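Local atomic coordinates of 4-hydroxybutyrate CoA-transferase (Porphyromonas gingivalis, PDB entry 3D3U), a protein that probably transfers coenzyme A from an acyl-CoA to a carboxylic acid such as acetate or 4-hydroxybutyrate. Residues P24-V29 / E52-F57; A43-R48 / A69-S74. All blocks are in the same frame, centred on the assembly; numbering follows the deposited sequence.

Contact 1: residues P24-V29 / E52-F57; sequences PGTKVV and ENITVF
Val-28 rests against two residues of 52-57 at once: its CG1 meets Ile-54 CG2 at 3.5 Å, and its CG2 meets Val-56 CB at 3.7 Å. Both pairs approach at a slant on one face of the sheet. Toward the N-terminal end of the pairing, Thr-26 and Ile-54 point the same way, with OG1 of the threonine 3.5 Å from CD1 of the isoleucine. The other face carries two side-by-side pairs. Lys-27 lies along Thr-55 through its CG, while Val-29 CG2 reaches the edge of the Phe-57 ring, 4.2 Å from CD1; with CG1 anti to the backbone N (chi1 165°), CG2 is the branch turned to the ring. Extended strands give the alternation; the parallel register sets the neighbours. Thr-55 is gripped through both backbone polar atoms, its N donating to Thr-26 O (3.1 Å) and its O accepting from Val-28 N (2.8 Å), and Phe-57 N donates to Val-28 O at 2.9 Å. Ahead of the strands Pro-24 CB packs on Glu-52 CB. These are the two strands of a beta-alpha-beta unit completed by helix 38-46; strand 119-125 flanks 27-30, strand 76-79 flanks 54-57, and helix 106-110 packs on Val-29 and Phe-57.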
loop_
_atom_site.group_PDB
_atom_site.type_symbol
_atom_site.label_atom_id
_atom_site.label_comp_id
_atom_site.label_asym_id
_atom_site.label_seq_id
_atom_site.Cartn_x
_atom_site.Cartn_y
_atom_site.Cartn_z
ATOM N N PRO A 24 6.702 -13.627 28.383
ATOM C CA PRO A 24 5.290 -14.013 28.513
ATOM C C PRO A 24 4.308 -12.805 28.513
ATOM O O PRO A 24 4.578 -11.725 29.024
ATOM C CB PRO A 24 5.258 -14.735 29.856
ATOM C CG PRO A 24 6.585 -15.184 30.130
ATOM C CD PRO A 24 7.560 -14.480 29.234
ATOM N N GLY A 25 3.156 -13.007 27.899
ATOM C CA GLY A 25 2.240 -11.917 27.717
ATOM C C GLY A 25 2.687 -10.724 26.873
ATOM O O GLY A 25 1.963 -9.777 26.852
ATOM N N THR A 26 3.829 -10.698 26.184
ATOM C CA THR A 26 4.164 -9.478 25.368
ATOM C C THR A 26 3.311 -9.383 24.105
ATOM O O THR A 26 2.916 -10.400 23.605
ATOM C CB THR A 26 5.652 -9.427 24.996
ATOM O OG1 THR A 26 6.085 -10.765 24.917
ATOM C CG2 THR A 26 6.542 -8.917 26.194
ATOM N N LYS A 27 3.007 -8.182 23.613
ATOM C CA LYS A 27 2.483 -7.983 22.281
ATOM C C LYS A 27 3.524 -7.445 21.320
ATOM O O LYS A 27 4.286 -6.567 21.680
ATOM C CB LYS A 27 1.454 -6.909 22.370
ATOM C CG LYS A 27 0.498 -7.207 23.444
ATOM C CD LYS A 27 0.042 -5.954 24.149
ATOM C CE LYS A 27 -1.479 -6.020 24.415
ATOM N NZ LYS A 27 -1.934 -7.294 25.057
ATOM N N VAL A 28 3.523 -7.885 20.066
ATOM C CA VAL A 28 4.599 -7.549 19.180
ATOM C C VAL A 28 3.963 -7.111 17.942
ATOM O O VAL A 28 2.830 -7.529 17.702
ATOM C CB VAL A 28 5.520 -8.798 18.967
ATOM C CG1 VAL A 28 5.221 -9.851 19.995
ATOM C CG2 VAL A 28 5.478 -9.366 17.627
ATOM N N VAL A 29 4.651 -6.303 17.132
ATOM C CA VAL A 29 4.122 -5.859 15.824
ATOM C C VAL A 29 5.185 -6.183 14.783
ATOM O O VAL A 29 6.370 -5.920 15.006
ATOM C CB VAL A 29 3.804 -4.251 15.831
ATOM C CG1 VAL A 29 3.609 -3.690 14.429
ATOM C CG2 VAL A 29 2.569 -3.846 16.683
ATOM N N GLU A 52 5.075 -17.827 25.809
ATOM C CA GLU A 52 3.800 -17.897 26.507
ATOM C C GLU A 52 2.742 -17.019 25.858
ATOM O O GLU A 52 2.222 -17.450 24.868
ATOM C CB GLU A 52 3.949 -17.551 27.958
ATOM C CG GLU A 52 4.515 -18.659 28.804
ATOM C CD GLU A 52 3.402 -19.536 29.298
ATOM O OE1 GLU A 52 2.663 -19.068 30.217
ATOM O OE2 GLU A 52 3.257 -20.682 28.750
ATOM N N ASN A 53 2.370 -15.838 26.334
ATOM C CA ASN A 53 1.117 -15.304 25.729
ATOM C C ASN A 53 1.378 -14.230 24.709
ATOM O O ASN A 53 1.078 -13.053 24.947
ATOM C CB ASN A 53 0.075 -14.787 26.733
ATOM C CG ASN A 53 -0.394 -15.862 27.667
ATOM O OD1 ASN A 53 -0.801 -16.914 27.187
ATOM N ND2 ASN A 53 -0.290 -15.644 29.017
ATOM N N ILE A 54 1.941 -14.599 23.577
ATOM C CA ILE A 54 2.432 -13.568 22.765
ATOM C C ILE A 54 1.362 -13.208 21.746
ATOM O O ILE A 54 0.834 -14.082 21.080
ATOM C CB ILE A 54 3.715 -14.031 22.120
ATOM C CG1 ILE A 54 4.519 -14.887 23.103
ATOM C CG2 ILE A 54 4.438 -12.866 21.557
ATOM C CD1 ILE A 54 5.216 -14.064 24.093
ATOM N N THR A 55 1.043 -11.932 21.619
ATOM C CA THR A 55 0.117 -11.486 20.605
ATOM C C THR A 55 0.892 -10.873 19.485
ATOM O O THR A 55 1.730 -10.010 19.757
ATOM C CB THR A 55 -0.720 -10.347 21.165
ATOM O OG1 THR A 55 -1.431 -10.839 22.263
ATOM C CG2 THR A 55 -1.842 -10.003 20.250
ATOM N N VAL A 56 0.613 -11.234 18.227
ATOM C CA VAL A 56 1.242 -10.419 17.171
ATOM C C VAL A 56 0.294 -9.631 16.312
ATOM O O VAL A 56 -0.792 -10.099 15.979
ATOM C CB VAL A 56 2.442 -11.098 16.414
ATOM C CG1 VAL A 56 2.152 -12.498 16.222
ATOM C CG2 VAL A 56 2.679 -10.440 15.069
ATOM N N PHE A 57 0.666 -8.389 16.037
ATOM C CA PHE A 57 -0.116 -7.632 15.081
ATOM C C PHE A 57 0.652 -7.396 13.792
ATOM O O PHE A 57 1.883 -7.137 13.786
ATOM C CB PHE A 57 -0.749 -6.315 15.638
ATOM C CG PHE A 57 -1.322 -5.455 14.542
ATOM C CD1 PHE A 57 -0.541 -4.458 13.936
ATOM C CD2 PHE A 57 -2.592 -5.752 14.005
ATOM C CE1 PHE A 57 -1.041 -3.683 12.828
ATOM C CE2 PHE A 57 -3.093 -5.012 12.898
ATOM C CZ PHE A 57 -2.292 -3.954 12.297
#

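Contact 2: residues A43-R48 / A69-S74; sequences AMYRQR and APEMRS
Met-72 bends back toward the end of helix 38-46 and lays its side chain beside Tyr-45. Its SD stands 5.3 Å from the centroid of the Tyr-45 ring and 55° off the ring normal, an oblique Met-aromatic contact in which CD1 is the ring atom approached. The bend at chi2 (-41°) places the sulfur, and a further bend at chi3 turns the terminal methyl to the helix backbone, where CE lies 3.6 Å from Met-44 O and also touches Arg-48 CB. The methionine is buried between helix and loop. Tyr-45 reaches the loop with the far part of its ring: CE1 meets Ala-69 CB at 4.2 Å, near the ring plane, and approaches Glu-71 CG at 4.0 Å. Residues 70-72 form a short 3-10 turn in the loop between strands 54-57 and 76-79, and this turn packs, without a hydrogen bond between 43-48 and 69-74, against the C-terminal end of the helix that links the first two strands of the Rossmann-like N-terminal part. Glu-71 brings its aliphatic portion to both partners, for CG also sits over one face of the Arg-48 guanidinium, 4.1 Å from NE. Its carboxylate stands almost upright to that group, the planes 86° apart, and the nearer charged atoms, Arg-48 NH1 and Glu-71 OE1, remain 5.3 Å apart.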
loop_
_atom_site.group_PDB
_atom_site.type_symbol
_atom_site.label_atom_id
_atom_site.label_comp_id
_atom_site.label_asym_id
_atom_site.label_seq_id
_atom_site.Cartn_x
_atom_site.Cartn_y
_atom_site.Cartn_z
ATOM N N ALA A 43 12.329 -18.037 13.760
ATOM C CA ALA A 43 12.818 -18.301 15.151
ATOM C C ALA A 43 11.748 -18.461 16.222
ATOM O O ALA A 43 11.960 -19.136 17.182
ATOM C CB ALA A 43 13.946 -17.313 15.621
ATOM N N MET A 44 10.608 -17.817 16.043
ATOM C CA MET A 44 9.509 -18.008 16.982
ATOM C C MET A 44 8.950 -19.414 16.849
ATOM O O MET A 44 8.576 -20.023 17.829
ATOM C CB MET A 44 8.395 -16.962 16.721
ATOM C CG MET A 44 8.714 -15.504 17.224
ATOM S SD MET A 44 7.388 -14.410 16.708
ATOM C CE MET A 44 6.196 -14.526 17.974
ATOM N N TYR A 45 8.872 -19.920 15.626
ATOM C CA TYR A 45 8.574 -21.341 15.450
ATOM C C TYR A 45 9.517 -22.286 16.247
ATOM O O TYR A 45 9.079 -23.029 17.146
ATOM C CB TYR A 45 8.640 -21.771 14.000
ATOM C CG TYR A 45 8.080 -23.120 13.820
ATOM C CD1 TYR A 45 6.699 -23.297 13.658
ATOM C CD2 TYR A 45 8.885 -24.249 13.855
ATOM C CE1 TYR A 45 6.123 -24.551 13.480
ATOM C CE2 TYR A 45 8.320 -25.516 13.719
ATOM C CZ TYR A 45 6.918 -25.672 13.531
ATOM O OH TYR A 45 6.310 -26.936 13.380
ATOM N N ARG A 46 10.799 -22.283 15.907
ATOM C CA ARG A 46 11.716 -23.110 16.672
ATOM C C ARG A 46 11.612 -22.929 18.179
ATOM O O ARG A 46 11.725 -23.902 18.880
ATOM C CB ARG A 46 13.130 -22.808 16.281
ATOM C CG ARG A 46 13.406 -22.998 14.854
ATOM C CD ARG A 46 14.861 -23.022 14.605
ATOM N NE ARG A 46 15.293 -21.684 14.756
ATOM C CZ ARG A 46 15.294 -20.821 13.765
ATOM N NH1 ARG A 46 14.896 -21.213 12.513
ATOM N NH2 ARG A 46 15.686 -19.542 14.058
ATOM N N GLN A 47 11.441 -21.703 18.686
ATOM C CA GLN A 47 11.456 -21.447 20.108
ATOM C C GLN A 47 10.086 -21.540 20.708
ATOM O O GLN A 47 9.934 -21.088 21.827
ATOM C CB GLN A 47 12.084 -20.090 20.465
ATOM C CG GLN A 47 13.568 -19.945 20.013
ATOM C CD GLN A 47 14.523 -20.975 20.629
ATOM O OE1 GLN A 47 14.545 -21.115 21.868
ATOM N NE2 GLN A 47 15.289 -21.738 19.777
ATOM N N ARG A 48 9.086 -22.118 20.012
ATOM C CA ARG A 48 7.667 -22.097 20.516
ATOM C C ARG A 48 7.376 -22.589 21.936
ATOM O O ARG A 48 6.460 -22.119 22.638
ATOM C CB ARG A 48 6.751 -22.821 19.600
ATOM C CG ARG A 48 6.988 -24.225 19.495
ATOM C CD ARG A 48 6.357 -24.712 18.182
ATOM N NE ARG A 48 6.206 -26.170 18.010
ATOM C CZ ARG A 48 6.919 -26.907 17.179
ATOM N NH1 ARG A 48 6.678 -28.200 17.035
ATOM N NH2 ARG A 48 7.846 -26.339 16.457
ATOM N N ALA A 69 0.714 -21.347 12.179
ATOM C CA ALA A 69 0.934 -22.761 12.204
ATOM C C ALA A 69 0.108 -23.071 13.405
ATOM O O ALA A 69 0.207 -22.358 14.380
ATOM C CB ALA A 69 2.358 -23.056 12.469
ATOM N N PRO A 70 -0.802 -24.029 13.298
ATOM C CA PRO A 70 -1.616 -24.470 14.421
ATOM C C PRO A 70 -0.853 -24.725 15.712
ATOM O O PRO A 70 -1.411 -24.485 16.789
ATOM C CB PRO A 70 -2.258 -25.783 13.918
ATOM C CG PRO A 70 -2.214 -25.766 12.505
ATOM C CD PRO A 70 -1.197 -24.702 12.055
ATOM N N GLU A 71 0.400 -25.194 15.638
ATOM C CA GLU A 71 1.199 -25.538 16.861
ATOM C C GLU A 71 1.628 -24.303 17.637
ATOM O O GLU A 71 2.009 -24.368 18.804
ATOM C CB GLU A 71 2.310 -26.528 16.559
ATOM C CG GLU A 71 3.082 -26.332 15.286
ATOM C CD GLU A 71 2.430 -26.786 13.959
ATOM O OE1 GLU A 71 2.763 -27.824 13.478
ATOM O OE2 GLU A 71 1.665 -26.106 13.270
ATOM N N MET A 72 1.514 -23.137 17.008
ATOM C CA MET A 72 1.630 -21.868 17.728
ATOM C C MET A 72 0.527 -21.634 18.731
ATOM O O MET A 72 0.674 -20.771 19.598
ATOM C CB MET A 72 1.598 -20.729 16.774
ATOM C CG MET A 72 2.722 -20.834 15.779
ATOM S SD MET A 72 4.228 -21.358 16.553
ATOM C CE MET A 72 4.999 -19.940 17.340
ATOM N N ARG A 73 -0.570 -22.388 18.600
ATOM C CA ARG A 73 -1.690 -22.271 19.539
ATOM C C ARG A 73 -1.216 -22.297 20.990
ATOM O O ARG A 73 -0.583 -23.240 21.440
ATOM C CB ARG A 73 -2.809 -23.304 19.295
ATOM C CG ARG A 73 -3.824 -23.327 20.400
ATOM C CD ARG A 73 -5.026 -24.163 20.090
ATOM N NE ARG A 73 -6.152 -23.344 19.632
ATOM C CZ ARG A 73 -6.451 -23.165 18.363
ATOM N NH1 ARG A 73 -5.680 -23.735 17.443
ATOM N NH2 ARG A 73 -7.487 -22.407 18.000
ATOM N N SER A 74 -1.575 -21.234 21.696
ATOM C CA SER A 74 -1.206 -20.951 23.074
ATOM C C SER A 74 0.173 -20.388 23.126
ATOM O O SER A 74 0.587 -19.977 24.204
ATOM C CB SER A 74 -1.239 -22.131 23.983
ATOM O OG SER A 74 0.027 -22.635 24.149
#

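In the fold
Contact 1 lies within the parallel sheet and contact 2 among the helix and loop beside it, their centres about 12 Å apart. Along the chain their segments alternate: strand 27-30 leads into helix 38-46, the helix into strand 54-57, and the loop carrying 69-74 then leads to strand 76-79. Contact 1 therefore joins the two strands of the first crossover, whereas contact 2 ties its helix to the next connection. Met-44 of contact 2 comes near Ile-54 of contact 1. Helix 14-21 packs on the helix of contact 2, meeting Ala-43 and Met-44 through Val-18. Both centres lie far out on the same side of the chain, about 25 and 28 Å from its centre.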